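Local coordinates for glyoxylate-induced Protein (Pseudomonas aeruginosa, PDB 1SQ4) that is of unknown function but folds as a double cupin barrel and may act as a ureidoglycine aminohydrolase, at residues H214-L219 against F258-Y263. Numbering follows the deposited sequence.
Sequences HGLYVL and FRYLLY
Tyr217 and Leu261 form the central hydrogen-bonded pair of two adjacent antiparallel strands, 214-219 and 258-263. Tyr217 N reaches Leu261 O at 2.8 Å, in the carbonyl plane. The return bond, Leu261 N to Tyr217 O, is 2.7 Å, with the donor tilted 28° from the plane of the Tyr217 carbonyl. Leu219 N adds a bond to Arg259 O. At the other end Gly215 and Tyr263 are joined by two weak bonds.

The side chains sort onto two faces. On one, Leu216 lies alongside Tyr260, and both point the same way. Leu216 CB sits over a face of the tyrosine ring, and its CG comes within 3.4 Å of Tyr260 CE2. Tyr260 CG stands between its backbone N and carbonyl carbon (chi1 52°), which turns the ring along this leucine. The Tyr260 hydroxyl is hydrogen-bonded to that of Tyr225. Leu216 CD1 meets Leu262 CD1 at 3.8 Å. Val218 CG1 touches Phe258 CE1, the two side chains crossing at about a right angle. Phe258 CZ lies at the edge of the Tyr260 ring, in its plane.

On the other face the Tyr263 ring folds back over Gly215. The glycine CA makes a CH-pi contact, 4.2 Å from the ring centroid. Leu219 CG packs against Leu261 CB. The Tyr263 hydroxyl is hydrogen-bonded to Gln70.

This is neighbouring-strand pairing in the antiparallel beta-barrel of the second cupin domain of a double-barrel protein, and it is buried. Strand 239-244 flanks 212-220, and strand 191-198 flanks 258-265. Leu216 also packs on Met240 and Leu242, while Tyr260 and Leu262 touch Val196.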
ATOM      1  N   HIS A 214      24.089  10.066  -2.051  1.00  7.64           N
ATOM      2  CA  HIS A 214      25.187  10.199  -1.122  1.00  6.32           C
ATOM      3  C   HIS A 214      24.827   9.558   0.203  1.00  6.59           C
ATOM      4  O   HIS A 214      23.650   9.355   0.506  1.00  6.06           O
ATOM      5  CB  HIS A 214      25.583  11.659  -0.917  1.00  6.12           C
ATOM      6  CG  HIS A 214      24.475  12.537  -0.439  1.00  5.66           C
ATOM      7  ND1 HIS A 214      23.418  12.900  -1.244  1.00  7.70           N
ATOM      8  CD2 HIS A 214      24.270  13.147   0.750  1.00  5.79           C
ATOM      9  CE1 HIS A 214      22.608  13.697  -0.572  1.00  7.70           C
ATOM     10  NE2 HIS A 214      23.102  13.862   0.641  1.00  8.43           N
ATOM     11  N   GLY A 215      25.849   9.223   0.984  1.00  6.34           N
ATOM     12  CA  GLY A 215      25.612   8.577   2.255  1.00  4.72           C
ATOM     13  C   GLY A 215      25.749   9.505   3.430  1.00  4.63           C
ATOM     14  O   GLY A 215      26.429  10.525   3.354  1.00  6.29           O
ATOM     15  N   LEU A 216      25.081   9.137   4.517  1.00  3.90           N
ATOM     16  CA  LEU A 216      25.095   9.892   5.763  1.00  3.81           C
ATOM     17  C   LEU A 216      25.335   8.915   6.890  1.00  3.01           C
ATOM     18  O   LEU A 216      24.653   7.906   6.972  1.00  4.21           O
ATOM     19  CB  LEU A 216      23.743  10.564   5.986  1.00  3.24           C
ATOM     20  CG  LEU A 216      23.504  11.919   5.347  1.00  5.19           C
ATOM     21  CD1 LEU A 216      24.132  11.997   3.976  1.00  3.18           C
ATOM     22  CD2 LEU A 216      21.998  12.155   5.262  1.00  6.42           C
ATOM     23  N   TYR A 217      26.299   9.208   7.755  1.00  3.45           N
ATOM     24  CA  TYR A 217      26.578   8.334   8.894  1.00  3.94           C
ATOM     25  C   TYR A 217      26.550   9.183  10.157  1.00  3.63           C
ATOM     26  O   TYR A 217      27.421  10.020  10.366  1.00  3.86           O
ATOM     27  CB  TYR A 217      27.945   7.652   8.749  1.00  2.38           C
ATOM     28  CG  TYR A 217      28.262   6.697   9.878  1.00  1.00           C
ATOM     29  CD1 TYR A 217      28.640   7.168  11.127  1.00  1.00           C
ATOM     30  CD2 TYR A 217      28.122   5.318   9.712  1.00  1.57           C
ATOM     31  CE1 TYR A 217      28.869   6.299  12.185  1.00  1.00           C
ATOM     32  CE2 TYR A 217      28.353   4.436  10.769  1.00  1.00           C
ATOM     33  CZ  TYR A 217      28.727   4.941  12.005  1.00  1.14           C
ATOM     34  OH  TYR A 217      28.972   4.086  13.055  1.00  1.92           O
ATOM     35  N   VAL A 218      25.556   8.966  11.003  1.00  3.82           N
ATOM     36  CA  VAL A 218      25.452   9.767  12.210  1.00  5.16           C
ATOM     37  C   VAL A 218      26.592   9.476  13.179  1.00  5.09           C
ATOM     38  O   VAL A 218      26.707   8.374  13.704  1.00  5.66           O
ATOM     39  CB  VAL A 218      24.103   9.527  12.912  1.00  5.83           C
ATOM     40  CG1 VAL A 218      23.925  10.516  14.045  1.00  4.39           C
ATOM     41  CG2 VAL A 218      22.974   9.656  11.903  1.00  5.28           C
ATOM     42  N   LEU A 219      27.432  10.479  13.406  1.00  5.07           N
ATOM     43  CA  LEU A 219      28.558  10.342  14.313  1.00  5.62           C
ATOM     44  C   LEU A 219      28.168  10.619  15.760  1.00  6.23           C
ATOM     45  O   LEU A 219      28.695  10.003  16.685  1.00  5.05           O
ATOM     46  CB  LEU A 219      29.697  11.297  13.925  1.00  4.13           C
ATOM     47  CG  LEU A 219      30.535  10.937  12.698  1.00  4.29           C
ATOM     48  CD1 LEU A 219      31.650  11.945  12.516  1.00  1.00           C
ATOM     49  CD2 LEU A 219      31.097   9.531  12.860  1.00  3.79           C
ATOM     50  N   PHE A 258      24.046  17.291  17.144  1.00 12.54           N
ATOM     51  CA  PHE A 258      23.686  16.173  16.267  1.00 11.18           C
ATOM     52  C   PHE A 258      24.492  16.322  14.994  1.00 10.37           C
ATOM     53  O   PHE A 258      24.365  17.330  14.307  1.00 12.47           O
ATOM     54  CB  PHE A 258      22.196  16.219  15.920  1.00  8.88           C
ATOM     55  CG  PHE A 258      21.802  15.258  14.838  1.00  6.96           C
ATOM     56  CD1 PHE A 258      21.865  13.885  15.050  1.00  6.76           C
ATOM     57  CD2 PHE A 258      21.375  15.724  13.599  1.00  5.98           C
ATOM     58  CE1 PHE A 258      21.510  12.986  14.040  1.00  4.92           C
ATOM     59  CE2 PHE A 258      21.017  14.834  12.584  1.00  4.64           C
ATOM     60  CZ  PHE A 258      21.084  13.460  12.807  1.00  3.40           C
ATOM     61  N   ARG A 259      25.311  15.339  14.656  1.00  8.11           N
ATOM     62  CA  ARG A 259      26.107  15.502  13.453  1.00  7.62           C
ATOM     63  C   ARG A 259      26.435  14.210  12.729  1.00  7.07           C
ATOM     64  O   ARG A 259      26.490  13.146  13.333  1.00  9.55           O
ATOM     65  CB  ARG A 259      27.386  16.293  13.791  1.00  7.01           C
ATOM     66  CG  ARG A 259      28.175  15.806  15.014  1.00  5.68           C
ATOM     67  CD  ARG A 259      29.097  16.891  15.606  1.00  3.24           C
ATOM     68  NE  ARG A 259      30.017  17.479  14.630  1.00  1.16           N
ATOM     69  CZ  ARG A 259      31.341  17.372  14.681  1.00  1.00           C
ATOM     70  NH1 ARG A 259      31.917  16.697  15.662  1.00  4.19           N
ATOM     71  NH2 ARG A 259      32.093  17.934  13.745  1.00  1.00           N
ATOM     72  N   TYR A 260      26.624  14.290  11.419  1.00  5.83           N
ATOM     73  CA  TYR A 260      26.932  13.092  10.685  1.00  5.21           C
ATOM     74  C   TYR A 260      27.944  13.269   9.599  1.00  6.00           C
ATOM     75  O   TYR A 260      28.060  14.331   8.997  1.00  7.94           O
ATOM     76  CB  TYR A 260      25.668  12.482  10.096  1.00  6.24           C
ATOM     77  CG  TYR A 260      24.824  13.430   9.282  1.00  7.97           C
ATOM     78  CD1 TYR A 260      23.593  13.883   9.768  1.00  7.85           C
ATOM     79  CD2 TYR A 260      25.216  13.834   8.000  1.00  9.19           C
ATOM     80  CE1 TYR A 260      22.774  14.705   9.004  1.00  6.81           C
ATOM     81  CE2 TYR A 260      24.396  14.659   7.225  1.00  7.20           C
ATOM     82  CZ  TYR A 260      23.179  15.084   7.735  1.00  8.26           C
ATOM     83  OH  TYR A 260      22.341  15.871   6.981  1.00 10.38           O
ATOM     84  N   LEU A 261      28.688  12.202   9.367  1.00  6.95           N
ATOM     85  CA  LEU A 261      29.705  12.169   8.335  1.00  7.03           C
ATOM     86  C   LEU A 261      28.968  12.007   7.010  1.00  7.56           C
ATOM     87  O   LEU A 261      28.044  11.204   6.903  1.00  9.24           O
ATOM     88  CB  LEU A 261      30.618  10.975   8.588  1.00  7.02           C
ATOM     89  CG  LEU A 261      31.680  10.661   7.551  1.00  7.68           C
ATOM     90  CD1 LEU A 261      32.812  11.669   7.644  1.00  8.99           C
ATOM     91  CD2 LEU A 261      32.194   9.255   7.794  1.00  8.14           C
ATOM     92  N   LEU A 262      29.375  12.768   6.004  1.00  7.32           N
ATOM     93  CA  LEU A 262      28.737  12.711   4.694  1.00  5.02           C
ATOM     94  C   LEU A 262      29.756  12.647   3.571  1.00  4.34           C
ATOM     95  O   LEU A 262      30.760  13.363   3.584  1.00  5.08           O
ATOM     96  CB  LEU A 262      27.851  13.948   4.508  1.00  4.86           C
ATOM     97  CG  LEU A 262      27.145  14.176   3.161  1.00  3.10           C
ATOM     98  CD1 LEU A 262      26.044  15.196   3.359  1.00  1.00           C
ATOM     99  CD2 LEU A 262      28.121  14.646   2.095  1.00  2.75           C
ATOM    100  N   TYR A 263      29.486  11.796   2.590  1.00  4.12           N
ATOM    101  CA  TYR A 263      30.370  11.661   1.436  1.00  5.68           C
ATOM    102  C   TYR A 263      29.569  11.697   0.146  1.00  5.96           C
ATOM    103  O   TYR A 263      28.495  11.107   0.062  1.00  5.20           O
ATOM    104  CB  TYR A 263      31.197  10.368   1.526  1.00  4.76           C
ATOM    105  CG  TYR A 263      30.425   9.092   1.811  1.00  5.70           C
ATOM    106  CD1 TYR A 263      29.937   8.295   0.779  1.00  6.47           C
ATOM    107  CD2 TYR A 263      30.231   8.658   3.121  1.00  8.46           C
ATOM    108  CE1 TYR A 263      29.282   7.083   1.049  1.00  6.51           C
ATOM    109  CE2 TYR A 263      29.579   7.456   3.406  1.00  7.22           C
ATOM    110  CZ  TYR A 263      29.108   6.671   2.370  1.00  8.39           C
ATOM    111  OH  TYR A 263      28.480   5.474   2.667  1.00  6.14           O
TER